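PDB 1OXX: glucose import ATP-binding protein GlcV, which hydrolyses ATP to power glucose uptake, serving as the energy-coupling subunit of the GlcSTUV ABC transporter of Sulfolobus solfataricus. Local coordinates for residues Gln307-Ile313 with Phe325-Pro331; Arg118-Glu122 with Leu155-Pro159; Glu32-Gly38 with Ala208-Leu214; Leu247-Val251 with Ser266-Ala272. The protein carries 1 engineered substitution. All coordinates share one frame; numbering follows the deposited sequence. Where two conformers were deposited one is given.

Contact 1 (Gln307-Ile313 with Phe325-Pro331); sequences QGGLFRI and FTYSDHP
The guanidinium of Arg312 lies flat over one face of the Phe325 ring, a stacked cation-pi pair in a beta hairpin of the C-terminal domain. The planes are 17° apart, and Arg312 CZ stands 3.7 Å from the ring centroid of Phe325. The Tyr327 hydroxyl sits at the guanidinium edge and bonds to Glu243, while Gln307 meets the tyrosine ring at its edge. Across the sheet Phe311 shows one face to Pro331, whose CG makes a CH-pi contact 4.2 Å from the ring centroid of Phe311; Ser328 O and Asp329 O lie at that ring's edge. Arg312 suits its place because its chain, with CG anti to the backbone N (chi1 -172°), runs extended past Tyr327, where CG comes 3.6 Å from Tyr327 CE2, before the charge reaches Phe325. With an alanine here, CB would still touch Tyr327, but this face of Phe325 would probably lose its stacked cation. Phe311 with Ser328 and Ile313 with Thr326 are antiparallel hydrogen-bonded pairs; Arg312 with Tyr327 is non-hydrogen-bonded. Beyond the strands, one water donates to Gly309 O at 3.0 Å and to Asp329 O at 2.7 Å.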
loop_
_atom_site.group_PDB
_atom_site.type_symbol
_atom_site.label_atom_id
_atom_site.label_comp_id
_atom_site.label_asym_id
_atom_site.label_seq_id
_atom_site.Cartn_x
_atom_site.Cartn_y
_atom_site.Cartn_z
ATOM N N GLN A 307 -12.395 -15.560 11.657
ATOM C CA GLN A 307 -11.491 -15.389 10.530
ATOM C C GLN A 307 -10.061 -15.704 10.922
ATOM O O GLN A 307 -9.613 -15.366 12.008
ATOM C CB GLN A 307 -11.589 -13.970 9.962
ATOM C CG GLN A 307 -11.264 -12.871 10.957
ATOM C CD GLN A 307 -11.237 -11.485 10.318
ATOM O OE1 GLN A 307 -12.272 -10.847 10.179
ATOM N NE2 GLN A 307 -10.050 -11.028 9.926
ATOM N N GLY A 308 -9.357 -16.369 10.013
ATOM C CA GLY A 308 -7.972 -16.727 10.234
ATOM C C GLY A 308 -7.789 -17.562 11.481
ATOM O O GLY A 308 -6.769 -17.452 12.154
ATOM N N GLY A 309 -8.781 -18.390 11.792
ATOM C CA GLY A 309 -8.723 -19.240 12.970
ATOM C C GLY A 309 -8.971 -18.509 14.274
ATOM O O GLY A 309 -8.933 -19.122 15.348
ATOM N N LEU A 310 -9.232 -17.209 14.179
ATOM C CA LEU A 310 -9.467 -16.385 15.351
ATOM C C LEU A 310 -10.888 -15.842 15.387
ATOM O O LEU A 310 -11.565 -15.706 14.357
ATOM C CB LEU A 310 -8.485 -15.198 15.406
ATOM C CG LEU A 310 -6.991 -15.522 15.538
ATOM C CD1 LEU A 310 -6.156 -14.253 15.640
ATOM C CD2 LEU A 310 -6.752 -16.414 16.745
ATOM N N PHE A 311 -11.314 -15.519 16.593
ATOM C CA PHE A 311 -12.608 -14.898 16.798
ATOM C C PHE A 311 -12.490 -13.383 16.797
ATOM O O PHE A 311 -11.722 -12.799 17.565
ATOM C CB PHE A 311 -13.225 -15.372 18.094
ATOM C CG PHE A 311 -13.517 -16.829 18.101
ATOM C CD1 PHE A 311 -12.636 -17.728 18.674
ATOM C CD2 PHE A 311 -14.648 -17.312 17.470
ATOM C CE1 PHE A 311 -12.902 -19.084 18.634
ATOM C CE2 PHE A 311 -14.928 -18.660 17.442
ATOM C CZ PHE A 311 -14.045 -19.548 18.022
ATOM N N ARG A 312 -13.269 -12.758 15.929
ATOM C CA ARG A 312 -13.341 -11.308 15.853
ATOM C C ARG A 312 -14.516 -10.897 16.714
ATOM O O ARG A 312 -15.681 -11.113 16.351
ATOM C CB ARG A 312 -13.535 -10.862 14.409
ATOM C CG ARG A 312 -13.441 -9.362 14.140
ATOM C CD ARG A 312 -13.737 -9.075 12.673
ATOM N NE ARG A 312 -13.496 -7.716 12.201
ATOM C CZ ARG A 312 -14.348 -6.720 12.330
ATOM N NH1 ARG A 312 -15.499 -6.907 12.958
ATOM N NH2 ARG A 312 -14.043 -5.532 11.831
ATOM N N ILE A 313 -14.207 -10.355 17.884
ATOM C CA ILE A 313 -15.215 -9.996 18.852
ATOM C C ILE A 313 -15.479 -8.506 18.783
ATOM O O ILE A 313 -14.563 -7.701 18.978
ATOM C CB ILE A 313 -14.763 -10.374 20.290
ATOM C CG1 ILE A 313 -14.357 -11.839 20.366
ATOM C CG2 ILE A 313 -15.849 -10.041 21.280
ATOM C CD1 ILE A 313 -13.789 -12.228 21.687
ATOM N N PHE A 325 -13.722 -3.706 17.870
ATOM C CA PHE A 325 -13.442 -5.114 17.631
ATOM C C PHE A 325 -12.000 -5.450 17.950
ATOM O O PHE A 325 -11.088 -4.598 17.911
ATOM C CB PHE A 325 -13.802 -5.571 16.209
ATOM C CG PHE A 325 -12.951 -4.972 15.129
ATOM C CD1 PHE A 325 -11.799 -5.599 14.706
ATOM C CD2 PHE A 325 -13.305 -3.771 14.551
ATOM C CE1 PHE A 325 -11.009 -5.020 13.715
ATOM C CE2 PHE A 325 -12.522 -3.196 13.572
ATOM C CZ PHE A 325 -11.379 -3.831 13.152
ATOM N N THR A 326 -11.808 -6.710 18.297
ATOM C CA THR A 326 -10.499 -7.242 18.588
ATOM C C THR A 326 -10.516 -8.732 18.237
ATOM O O THR A 326 -11.580 -9.303 17.979
ATOM C CB THR A 326 -10.146 -7.023 20.065
ATOM O OG1 THR A 326 -8.773 -7.363 20.276
ATOM C CG2 THR A 326 -10.908 -7.976 20.954
ATOM N N TYR A 327 -9.349 -9.363 18.198
ATOM C CA TYR A 327 -9.243 -10.773 17.824
ATOM C C TYR A 327 -8.811 -11.616 19.006
ATOM O O TYR A 327 -7.958 -11.218 19.790
ATOM C CB TYR A 327 -8.269 -10.981 16.663
ATOM C CG TYR A 327 -8.662 -10.270 15.420
ATOM C CD1 TYR A 327 -8.110 -9.033 15.096
ATOM C CD2 TYR A 327 -9.601 -10.817 14.556
ATOM C CE1 TYR A 327 -8.491 -8.378 13.964
ATOM C CE2 TYR A 327 -10.006 -10.153 13.416
ATOM C CZ TYR A 327 -9.437 -8.932 13.120
ATOM O OH TYR A 327 -9.817 -8.266 11.977
ATOM N N SER A 328 -9.384 -12.809 19.116
ATOM C CA SER A 328 -9.088 -13.669 20.253
ATOM C C SER A 328 -9.062 -15.156 19.930
ATOM O O SER A 328 -9.674 -15.610 18.955
ATOM C CB SER A 328 -10.117 -13.447 21.345
ATOM O OG SER A 328 -9.826 -14.245 22.480
ATOM N N ASP A 329 -8.347 -15.896 20.780
ATOM C CA ASP A 329 -8.257 -17.346 20.695
ATOM C C ASP A 329 -9.576 -17.992 21.076
ATOM O O ASP A 329 -9.919 -19.024 20.531
ATOM C CB ASP A 329 -7.221 -17.890 21.690
ATOM C CG ASP A 329 -5.793 -17.622 21.277
ATOM O OD1 ASP A 329 -5.495 -17.643 20.061
ATOM O OD2 ASP A 329 -4.901 -17.410 22.127
ATOM N N HIS A 330 -10.265 -17.414 22.053
ATOM C CA HIS A 330 -11.528 -17.972 22.547
ATOM C C HIS A 330 -12.639 -16.948 22.408
ATOM O O HIS A 330 -12.412 -15.729 22.491
ATOM C CB HIS A 330 -11.440 -18.358 24.042
ATOM C CG HIS A 330 -10.699 -19.632 24.330
ATOM N ND1 HIS A 330 -9.330 -19.675 24.491
ATOM C CD2 HIS A 330 -11.139 -20.897 24.533
ATOM C CE1 HIS A 330 -8.956 -20.915 24.764
ATOM N NE2 HIS A 330 -10.035 -21.676 24.801
ATOM N N PRO A 331 -13.866 -17.429 22.243
ATOM C CA PRO A 331 -14.996 -16.512 22.124
ATOM C C PRO A 331 -15.459 -16.008 23.475
ATOM O O PRO A 331 -15.149 -16.593 24.517
ATOM C CB PRO A 331 -16.101 -17.384 21.496
ATOM C CG PRO A 331 -15.699 -18.782 21.723
ATOM C CD PRO A 331 -14.272 -18.834 22.188
HETATM O O HOH W 1 -8.469 -19.386 18.327
#

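Contact 2 (Arg118-Glu122 with Leu155-Pro159); sequences RKRVE and LVKDP
Arg120 reaches from helix 114-127 to the turn Leu155-Asp158, a type I beta turn at the end of helix 143-155 that leads toward strand 161-165 of the ABC ATPase domain; a helical side chain here holds two carbonyls of a turn. At the start of the segment Arg118 stays within its own helix, where its NH1 gives a salt-bridging hydrogen bond of 2.9 Å to Glu122 OE1, one turn further on. That oxygen is approached from above the carboxylate plane. Arg120 points at the turn. Its CG is anti to the backbone N (chi1 179°) and the chain then bends at chi2 (58°), which carries the guanidinium edge to the carbonyls. On the way, Arg120 CG rests 3.9 Å from Val156 CG2. NE donates to Val156 O over 2.9 Å in an almost perfectly straight bond, with the oxygen in the guanidinium plane although the donor stands above the carbonyl plane. NH2 adds a weak bond to Leu155 O at 3.0 Å. Arginine fits because its flat group offers several N-H donors at once: NH1 is left for a salt bridge to Glu123. Leu155 O also accepts the turn's own bond from Asp158 N. The Asp158 carboxylate lies well out of the guanidinium plane and contributes only its charge. Val121, a branched apolar residue, touches Phe100, Ile103 and Ala104 of helix 99-104 and comes 4.4 Å, CG2 to CG2, from Val156, which Ile103 also touches. Glu122 closes the segment, its OE2 hydrogen-bonded to His131 NE2.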
loop_
_atom_site.group_PDB
_atom_site.type_symbol
_atom_site.label_atom_id
_atom_site.label_comp_id
_atom_site.label_asym_id
_atom_site.label_seq_id
_atom_site.Cartn_x
_atom_site.Cartn_y
_atom_site.Cartn_z
ATOM N N ARG A 118 17.707 -13.684 -27.823
ATOM C CA ARG A 118 17.483 -15.007 -27.233
ATOM C C ARG A 118 18.273 -15.156 -25.955
ATOM O O ARG A 118 17.752 -15.595 -24.931
ATOM C CB ARG A 118 17.873 -16.106 -28.218
ATOM C CG ARG A 118 17.605 -17.490 -27.645
ATOM C CD ARG A 118 18.198 -18.622 -28.440
ATOM N NE ARG A 118 19.646 -18.486 -28.545
ATOM C CZ ARG A 118 20.494 -18.690 -27.547
ATOM N NH1 ARG A 118 20.047 -19.052 -26.352
ATOM N NH2 ARG A 118 21.795 -18.533 -27.742
ATOM N N LYS A 119 19.525 -14.722 -26.002
ATOM C CA LYS A 119 20.386 -14.843 -24.842
ATOM C C LYS A 119 19.853 -14.021 -23.673
ATOM O O LYS A 119 19.836 -14.474 -22.523
ATOM C CB LYS A 119 21.827 -14.473 -25.218
ATOM C CG LYS A 119 22.472 -15.524 -26.111
ATOM C CD LYS A 119 23.897 -15.166 -26.507
ATOM C CE LYS A 119 24.458 -16.159 -27.524
ATOM N NZ LYS A 119 25.848 -15.794 -27.910
ATOM N N ARG A 120 19.358 -12.828 -23.962
ATOM C CA ARG A 120 18.857 -11.967 -22.901
ATOM C C ARG A 120 17.577 -12.519 -22.283
ATOM O O ARG A 120 17.418 -12.567 -21.058
ATOM C CB ARG A 120 18.617 -10.548 -23.415
ATOM C CG ARG A 120 18.065 -9.601 -22.368
ATOM C CD ARG A 120 18.951 -9.466 -21.144
ATOM N NE ARG A 120 18.356 -8.565 -20.171
ATOM C CZ ARG A 120 18.681 -8.508 -18.881
ATOM N NH1 ARG A 120 19.622 -9.301 -18.384
ATOM N NH2 ARG A 120 18.051 -7.648 -18.086
ATOM N N VAL A 121 16.648 -12.930 -23.134
ATOM C CA VAL A 121 15.412 -13.499 -22.643
ATOM C C VAL A 121 15.691 -14.752 -21.811
ATOM O O VAL A 121 15.133 -14.923 -20.732
ATOM C CB VAL A 121 14.474 -13.848 -23.807
ATOM C CG1 VAL A 121 13.260 -14.665 -23.312
ATOM C CG2 VAL A 121 14.044 -12.561 -24.513
ATOM N N GLU A 122 16.557 -15.629 -22.307
ATOM C CA GLU A 122 16.873 -16.851 -21.563
ATOM C C GLU A 122 17.538 -16.564 -20.229
ATOM O O GLU A 122 17.266 -17.254 -19.244
ATOM C CB GLU A 122 17.700 -17.818 -22.394
ATOM C CG GLU A 122 16.861 -18.488 -23.465
ATOM C CD GLU A 122 17.554 -19.671 -24.106
ATOM O OE1 GLU A 122 17.426 -19.823 -25.332
ATOM O OE2 GLU A 122 18.203 -20.461 -23.366
ATOM N N LEU A 155 11.809 -6.454 -16.775
ATOM C CA LEU A 155 13.242 -6.396 -16.458
ATOM C C LEU A 155 14.166 -6.622 -17.646
ATOM O O LEU A 155 15.382 -6.468 -17.557
ATOM C CB LEU A 155 13.555 -7.454 -15.405
ATOM C CG LEU A 155 12.849 -7.261 -14.072
ATOM C CD1 LEU A 155 13.156 -8.444 -13.173
ATOM C CD2 LEU A 155 13.270 -5.977 -13.425
ATOM N N VAL A 156 13.576 -6.986 -18.768
ATOM C CA VAL A 156 14.374 -7.434 -19.909
ATOM C C VAL A 156 15.316 -6.387 -20.510
ATOM O O VAL A 156 16.347 -6.740 -21.068
ATOM C CB VAL A 156 13.469 -8.090 -20.997
ATOM C CG1 VAL A 156 12.777 -7.065 -21.838
ATOM C CG2 VAL A 156 14.295 -9.020 -21.832
ATOM N N LYS A 157 14.962 -5.114 -20.392
ATOM C CA LYS A 157 15.818 -4.014 -20.885
ATOM C C LYS A 157 16.699 -3.382 -19.801
ATOM O O LYS A 157 17.200 -2.272 -19.966
ATOM C CB LYS A 157 14.981 -2.892 -21.507
ATOM C CG LYS A 157 14.214 -3.256 -22.780
ATOM C CD LYS A 157 13.605 -2.025 -23.440
ATOM C CE LYS A 157 12.472 -1.431 -22.618
ATOM N NZ LYS A 157 11.884 -0.215 -23.266
ATOM N N ASP A 158 16.892 -4.077 -18.696
ATOM C CA ASP A 158 17.660 -3.532 -17.570
ATOM C C ASP A 158 17.308 -2.088 -17.186
ATOM O O ASP A 158 18.021 -1.123 -17.422
ATOM C CB ASP A 158 19.159 -3.632 -17.789
ATOM C CG ASP A 158 19.912 -3.742 -16.472
ATOM O OD1 ASP A 158 19.577 -4.665 -15.681
ATOM O OD2 ASP A 158 20.820 -2.951 -16.130
ATOM N N PRO A 159 16.201 -1.972 -16.526
ATOM C CA PRO A 159 15.723 -0.673 -16.077
ATOM C C PRO A 159 16.444 -0.141 -14.851
ATOM O O PRO A 159 17.138 -0.874 -14.149
ATOM C CB PRO A 159 14.283 -0.966 -15.682
ATOM C CG PRO A 159 14.206 -2.386 -15.400
ATOM C CD PRO A 159 15.340 -3.073 -16.085
#

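Contact 3 (Glu32-Gly38 with Ala208-Leu214); sequences ERFGILG and ADRVGVL
Arg210 and Glu32 meet at one end of parallel strands 33-37 and 210-215, neighbours in the central sheet of the P-loop ATPase fold. Among the salt bridges, Arg210 grips the carboxylate side-on: NE donates to Glu32 OE2 at 2.8 Å and NH2 to Glu32 OE1 at 3.0 Å, both oxygens met syn. Asn27 O also accepts from NH2, and Glu29 N donates to OE1. A lysine in place of Arg210 would probably lose the two-nitrogen grip and leave Asn27 O without this donor. Arg33 NH2 makes a weak bond, part of a second salt bridge, to Asp209 OD1. Backbone bonds form the parallel ladder: Gly35 N to Arg210 O, Gly212 N to Gly35 O, Leu37 N to Gly212 O and Leu214 N to Leu37 O. Strand 193-198 pairs with the other edge of 33-37, which leads through Gly38 into the Walker A loop; Gly38 O accepts from Lys44, an inferred ATP-binding residue. In apolar packing, Leu37 CD1 lies 3.9 Å from Val211 CG2; Gly35 and Gly212, without side chains, suit the closeness of Ala208 CB and Ile36 CD1. Phe34, CG anti to the backbone N (chi1 -163°), sets its ring edge over the Arg210 guanidinium, planes 73° apart, CE1 3.7 Å from Arg210 CZ.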
loop_
_atom_site.group_PDB
_atom_site.type_symbol
_atom_site.label_atom_id
_atom_site.label_comp_id
_atom_site.label_asym_id
_atom_site.label_seq_id
_atom_site.Cartn_x
_atom_site.Cartn_y
_atom_site.Cartn_z
ATOM N N GLU A 32 15.865 3.742 -3.726
ATOM C CA GLU A 32 14.877 3.714 -2.657
ATOM C C GLU A 32 13.651 2.884 -3.035
ATOM O O GLU A 32 13.276 2.826 -4.192
ATOM C CB GLU A 32 14.472 5.141 -2.271
ATOM C CG GLU A 32 13.526 5.207 -1.070
ATOM C CD GLU A 32 13.278 6.619 -0.564
ATOM O OE1 GLU A 32 13.351 7.570 -1.357
ATOM O OE2 GLU A 32 13.002 6.781 0.653
ATOM N N ARG A 33 13.067 2.213 -2.038
ATOM C CA ARG A 33 11.819 1.488 -2.169
ATOM C C ARG A 33 10.743 2.390 -1.571
ATOM O O ARG A 33 10.658 2.552 -0.345
ATOM C CB ARG A 33 11.896 0.150 -1.430
ATOM C CG ARG A 33 12.962 -0.792 -1.987
ATOM C CD ARG A 33 13.113 -2.099 -1.217
ATOM N NE ARG A 33 12.549 -2.030 0.129
ATOM C CZ ARG A 33 12.482 -3.061 0.964
ATOM N NH1 ARG A 33 12.962 -4.245 0.606
ATOM N NH2 ARG A 33 11.937 -2.910 2.164
ATOM N N PHE A 34 9.983 3.024 -2.452
ATOM C CA PHE A 34 8.960 3.975 -2.077
ATOM C C PHE A 34 7.579 3.449 -2.397
ATOM O O PHE A 34 7.348 2.886 -3.457
ATOM C CB PHE A 34 9.177 5.306 -2.793
ATOM C CG PHE A 34 8.434 6.448 -2.188
ATOM C CD1 PHE A 34 9.001 7.193 -1.172
ATOM C CD2 PHE A 34 7.179 6.795 -2.625
ATOM C CE1 PHE A 34 8.330 8.233 -0.614
ATOM C CE2 PHE A 34 6.492 7.846 -2.049
ATOM C CZ PHE A 34 7.079 8.562 -1.047
ATOM N N GLY A 35 6.661 3.634 -1.472
ATOM C CA GLY A 35 5.290 3.240 -1.708
ATOM C C GLY A 35 4.299 4.387 -1.620
ATOM O O GLY A 35 4.557 5.405 -0.984
ATOM N N ILE A 36 3.157 4.212 -2.280
ATOM C CA ILE A 36 2.039 5.128 -2.154
ATOM C C ILE A 36 0.790 4.329 -1.748
ATOM O O ILE A 36 0.460 3.300 -2.377
ATOM C CB ILE A 36 1.769 5.887 -3.484
ATOM C CG1 ILE A 36 2.960 6.766 -3.905
ATOM C CG2 ILE A 36 0.547 6.730 -3.358
ATOM C CD1 ILE A 36 3.071 8.051 -3.141
ATOM N N LEU A 37 0.135 4.786 -0.682
ATOM C CA LEU A 37 -1.131 4.260 -0.193
ATOM C C LEU A 37 -2.194 5.346 -0.329
ATOM O O LEU A 37 -1.868 6.524 -0.210
ATOM C CB LEU A 37 -1.040 3.928 1.297
ATOM C CG LEU A 37 -0.245 2.662 1.634
ATOM C CD1 LEU A 37 0.001 2.555 3.143
ATOM C CD2 LEU A 37 -0.881 1.384 1.099
ATOM N N GLY A 38 -3.467 4.973 -0.541
ATOM C CA GLY A 38 -4.557 5.941 -0.608
ATOM C C GLY A 38 -5.914 5.353 -0.988
ATOM O O GLY A 38 -5.956 4.249 -1.505
ATOM N N ALA A 208 8.064 -1.544 0.826
ATOM C CA ALA A 208 8.437 -0.143 0.863
ATOM C C ALA A 208 9.157 0.261 2.132
ATOM O O ALA A 208 8.778 -0.165 3.221
ATOM C CB ALA A 208 7.183 0.705 0.686
ATOM N N ASP A 209 10.189 1.084 2.002
ATOM C CA ASP A 209 10.871 1.609 3.185
ATOM C C ASP A 209 10.388 2.990 3.606
ATOM O O ASP A 209 10.581 3.415 4.760
ATOM C CB ASP A 209 12.366 1.627 2.961
ATOM C CG ASP A 209 12.932 0.248 2.867
ATOM O OD1 ASP A 209 12.462 -0.651 3.610
ATOM O OD2 ASP A 209 13.823 -0.048 2.063
ATOM N N ARG A 210 9.782 3.706 2.675
ATOM C CA ARG A 210 9.200 4.998 2.936
ATOM C C ARG A 210 7.920 5.019 2.124
ATOM O O ARG A 210 7.894 4.496 0.999
ATOM C CB ARG A 210 10.148 6.144 2.554
ATOM C CG ARG A 210 9.701 7.503 3.018
ATOM C CD ARG A 210 10.791 8.609 2.988
ATOM N NE ARG A 210 11.354 8.778 1.650
ATOM C CZ ARG A 210 11.269 9.879 0.908
ATOM N NH1 ARG A 210 10.694 10.991 1.358
ATOM N NH2 ARG A 210 11.785 9.862 -0.312
ATOM N N VAL A 211 6.860 5.573 2.702
ATOM C CA VAL A 211 5.561 5.594 2.056
ATOM C C VAL A 211 4.901 6.944 2.181
ATOM O O VAL A 211 5.009 7.619 3.208
ATOM C CB VAL A 211 4.595 4.591 2.713
ATOM C CG1 VAL A 211 4.854 4.211 4.195
ATOM C CG2 VAL A 211 3.174 4.511 2.097
ATOM N N GLY A 212 4.240 7.349 1.102
ATOM C CA GLY A 212 3.425 8.531 1.112
ATOM C C GLY A 212 1.970 8.115 1.029
ATOM O O GLY A 212 1.610 7.123 0.371
ATOM N N VAL A 213 1.124 8.852 1.725
ATOM C CA VAL A 213 -0.292 8.570 1.715
ATOM C C VAL A 213 -1.041 9.679 0.999
ATOM O O VAL A 213 -0.926 10.861 1.346
ATOM C CB VAL A 213 -0.820 8.435 3.138
ATOM C CG1 VAL A 213 -2.281 8.067 3.116
ATOM C CG2 VAL A 213 -0.002 7.395 3.880
ATOM N N LEU A 214 -1.823 9.279 0.006
ATOM C CA LEU A 214 -2.593 10.200 -0.821
ATOM C C LEU A 214 -4.073 10.211 -0.422
ATOM O O LEU A 214 -4.722 9.164 -0.457
ATOM C CB LEU A 214 -2.512 9.770 -2.289
ATOM C CG LEU A 214 -1.490 10.476 -3.188
ATOM C CD1 LEU A 214 -0.423 11.182 -2.374
ATOM C CD2 LEU A 214 -0.864 9.521 -4.204
HETATM O O HOH W 2 14.748 1.747 0.419
#

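Contact 4 (Leu247-Val251 with Ser266-Ala272); sequences LEGKV and SVSSDRA
Glu248 OE2 receives the shortest polar bond between these segments, 2.6 Å from Arg271 NE. The donor comes to the anti lone pair, away from the other carboxylate oxygen, and the glutamate oxygen lies in the guanidinium plane; the two flat groups are nevertheless turned 65° from each other. The second oxygen, OE1, forms a salt bridge with Lys352, and a carboxylate suits a site with a cation for each oxygen. Glu248 reaches across with CG anti to its amide nitrogen (chi1 -178°) and an extended chain, whereas Arg271 bends at chi3 to bring its guanidinium over Gly249 O, which faces the flat group rather than its edge.

This salt bridge links two neighbouring antiparallel strands, 245-252 and 271-276, of a five-stranded sheet in the C-terminal part of the chain; strand 255-258 flanks the first and strand 348-351 the second. Gly249 and Ala272 form a hydrogen-bonded pair, Gly249 N to Ala272 O and Ala272 N to Gly249 O both at 2.9 Å, while Lys250 and Arg271 are a non-hydrogen-bonded pair. Val251 N continues the ladder to Asp270 O at 3.1 Å. A water donates to that same Asp270 O and to Val251 O.

Val251 is branched and apolar, and its two methyls meet different neighbours. CG1 meets Ser266 OG at 3.7 Å; CG2 lies 3.4 Å from Ser269 O, 3.8 Å from Val267 CG2 and 3.9 Å from Ala272 CB. Near the turn, Ser269 OG donates to Arg271 O at 2.7 Å.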
loop_
_atom_site.group_PDB
_atom_site.type_symbol
_atom_site.label_atom_id
_atom_site.label_comp_id
_atom_site.label_asym_id
_atom_site.label_seq_id
_atom_site.Cartn_x
_atom_site.Cartn_y
_atom_site.Cartn_z
ATOM N N LEU A 247 -13.687 5.709 17.220
ATOM C CA LEU A 247 -14.788 6.025 18.135
ATOM C C LEU A 247 -14.807 7.505 18.383
ATOM O O LEU A 247 -13.758 8.136 18.399
ATOM C CB LEU A 247 -14.596 5.363 19.495
ATOM C CG LEU A 247 -14.533 3.851 19.579
ATOM C CD1 LEU A 247 -13.098 3.463 19.401
ATOM C CD2 LEU A 247 -15.067 3.367 20.914
ATOM N N GLU A 248 -15.986 8.059 18.620
ATOM C CA GLU A 248 -16.116 9.476 18.924
ATOM C C GLU A 248 -16.644 9.641 20.340
ATOM O O GLU A 248 -17.566 8.933 20.768
ATOM C CB GLU A 248 -17.076 10.162 17.939
ATOM C CG GLU A 248 -17.199 11.666 18.187
ATOM C CD GLU A 248 -18.251 12.360 17.333
ATOM O OE1 GLU A 248 -18.379 12.014 16.142
ATOM O OE2 GLU A 248 -18.942 13.275 17.853
ATOM N N GLY A 249 -16.076 10.583 21.078
ATOM C CA GLY A 249 -16.535 10.833 22.425
ATOM C C GLY A 249 -16.410 12.268 22.862
ATOM O O GLY A 249 -15.978 13.140 22.108
ATOM N N LYS A 250 -16.779 12.497 24.116
ATOM C CA LYS A 250 -16.745 13.813 24.710
ATOM C C LYS A 250 -15.484 13.998 25.539
ATOM O O LYS A 250 -15.138 13.153 26.358
ATOM C CB LYS A 250 -17.972 14.011 25.602
ATOM C CG LYS A 250 -18.057 15.394 26.226
ATOM C CD LYS A 250 -19.227 15.536 27.191
ATOM C CE LYS A 250 -19.386 16.987 27.646
ATOM N NZ LYS A 250 -20.551 17.190 28.557
ATOM N N VAL A 251 -14.815 15.127 25.351
ATOM C CA VAL A 251 -13.628 15.430 26.129
ATOM C C VAL A 251 -14.030 15.885 27.534
ATOM O O VAL A 251 -14.853 16.798 27.678
ATOM C CB VAL A 251 -12.812 16.531 25.433
ATOM C CG1 VAL A 251 -11.766 17.129 26.391
ATOM C CG2 VAL A 251 -12.170 15.977 24.161
ATOM N N SER A 266 -6.647 13.544 26.010
ATOM C CA SER A 266 -7.415 14.756 25.787
ATOM C C SER A 266 -6.929 15.486 24.532
ATOM O O SER A 266 -5.858 15.216 24.011
ATOM C CB SER A 266 -7.289 15.668 27.013
ATOM O OG SER A 266 -8.115 16.818 26.911
ATOM N N VAL A 267 -7.781 16.371 24.037
ATOM C CA VAL A 267 -7.464 17.286 22.953
ATOM C C VAL A 267 -8.188 18.580 23.320
ATOM O O VAL A 267 -9.017 18.593 24.231
ATOM C CB VAL A 267 -7.926 16.788 21.566
ATOM C CG1 VAL A 267 -7.042 15.658 21.068
ATOM C CG2 VAL A 267 -9.374 16.370 21.608
ATOM N N SER A 268 -7.885 19.646 22.587
ATOM C CA SER A 268 -8.403 20.979 22.869
ATOM C C SER A 268 -9.865 21.215 22.477
ATOM O O SER A 268 -10.493 22.172 22.943
ATOM C CB SER A 268 -7.518 21.991 22.144
ATOM O OG SER A 268 -6.216 22.012 22.701
ATOM N N SER A 269 -10.406 20.344 21.636
ATOM C CA SER A 269 -11.774 20.477 21.145
ATOM C C SER A 269 -12.833 19.886 22.089
ATOM O O SER A 269 -12.509 19.207 23.059
ATOM C CB SER A 269 -11.876 19.823 19.765
ATOM O OG SER A 269 -11.434 18.475 19.804
ATOM N N ASP A 270 -14.104 20.116 21.765
ATOM C CA ASP A 270 -15.219 19.668 22.588
ATOM C C ASP A 270 -15.364 18.154 22.556
ATOM O O ASP A 270 -15.683 17.518 23.564
ATOM C CB ASP A 270 -16.510 20.313 22.083
ATOM C CG ASP A 270 -16.675 21.739 22.572
ATOM O OD1 ASP A 270 -15.971 22.131 23.531
ATOM O OD2 ASP A 270 -17.489 22.537 22.065
ATOM N N ARG A 271 -15.141 17.591 21.382
ATOM C CA ARG A 271 -15.241 16.151 21.202
ATOM C C ARG A 271 -13.969 15.652 20.545
ATOM O O ARG A 271 -13.184 16.432 20.006
ATOM C CB ARG A 271 -16.461 15.818 20.355
ATOM C CG ARG A 271 -17.757 16.313 20.992
ATOM C CD ARG A 271 -18.997 15.910 20.227
ATOM N NE ARG A 271 -19.203 14.469 20.203
ATOM C CZ ARG A 271 -19.698 13.772 21.209
ATOM N NH1 ARG A 271 -20.027 14.384 22.341
ATOM N NH2 ARG A 271 -19.870 12.465 21.084
ATOM N N ALA A 272 -13.769 14.343 20.589
ATOM C CA ALA A 272 -12.553 13.743 20.053
ATOM C C ALA A 272 -12.834 12.446 19.343
ATOM O O ALA A 272 -13.797 11.758 19.646
ATOM C CB ALA A 272 -11.564 13.476 21.169
HETATM O O HOH W 3 -16.165 18.680 26.127
#

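From the N terminus, the chain first lays down 32-38, and 208-214 returns beside it 170 residues later, so contact 3 closes the longest loop and joins early and late parts of the ATPase domain. Within that loop lies contact 2, which ties helix 114-127 to the turn at the end of helix 143-155. Contacts 4 and 1 then follow in series, contact 4 joining strands 245-252 and 271-276 of one antiparallel sheet, contact 1 the hairpin strands 310-317 and 324-328 of another, in the C-terminal domain; their nearest atoms are about 7 Å apart. None of the four cross. Contacts 1 and 2 lie on opposite sides of the chain's centre, their own centres 47 Å apart.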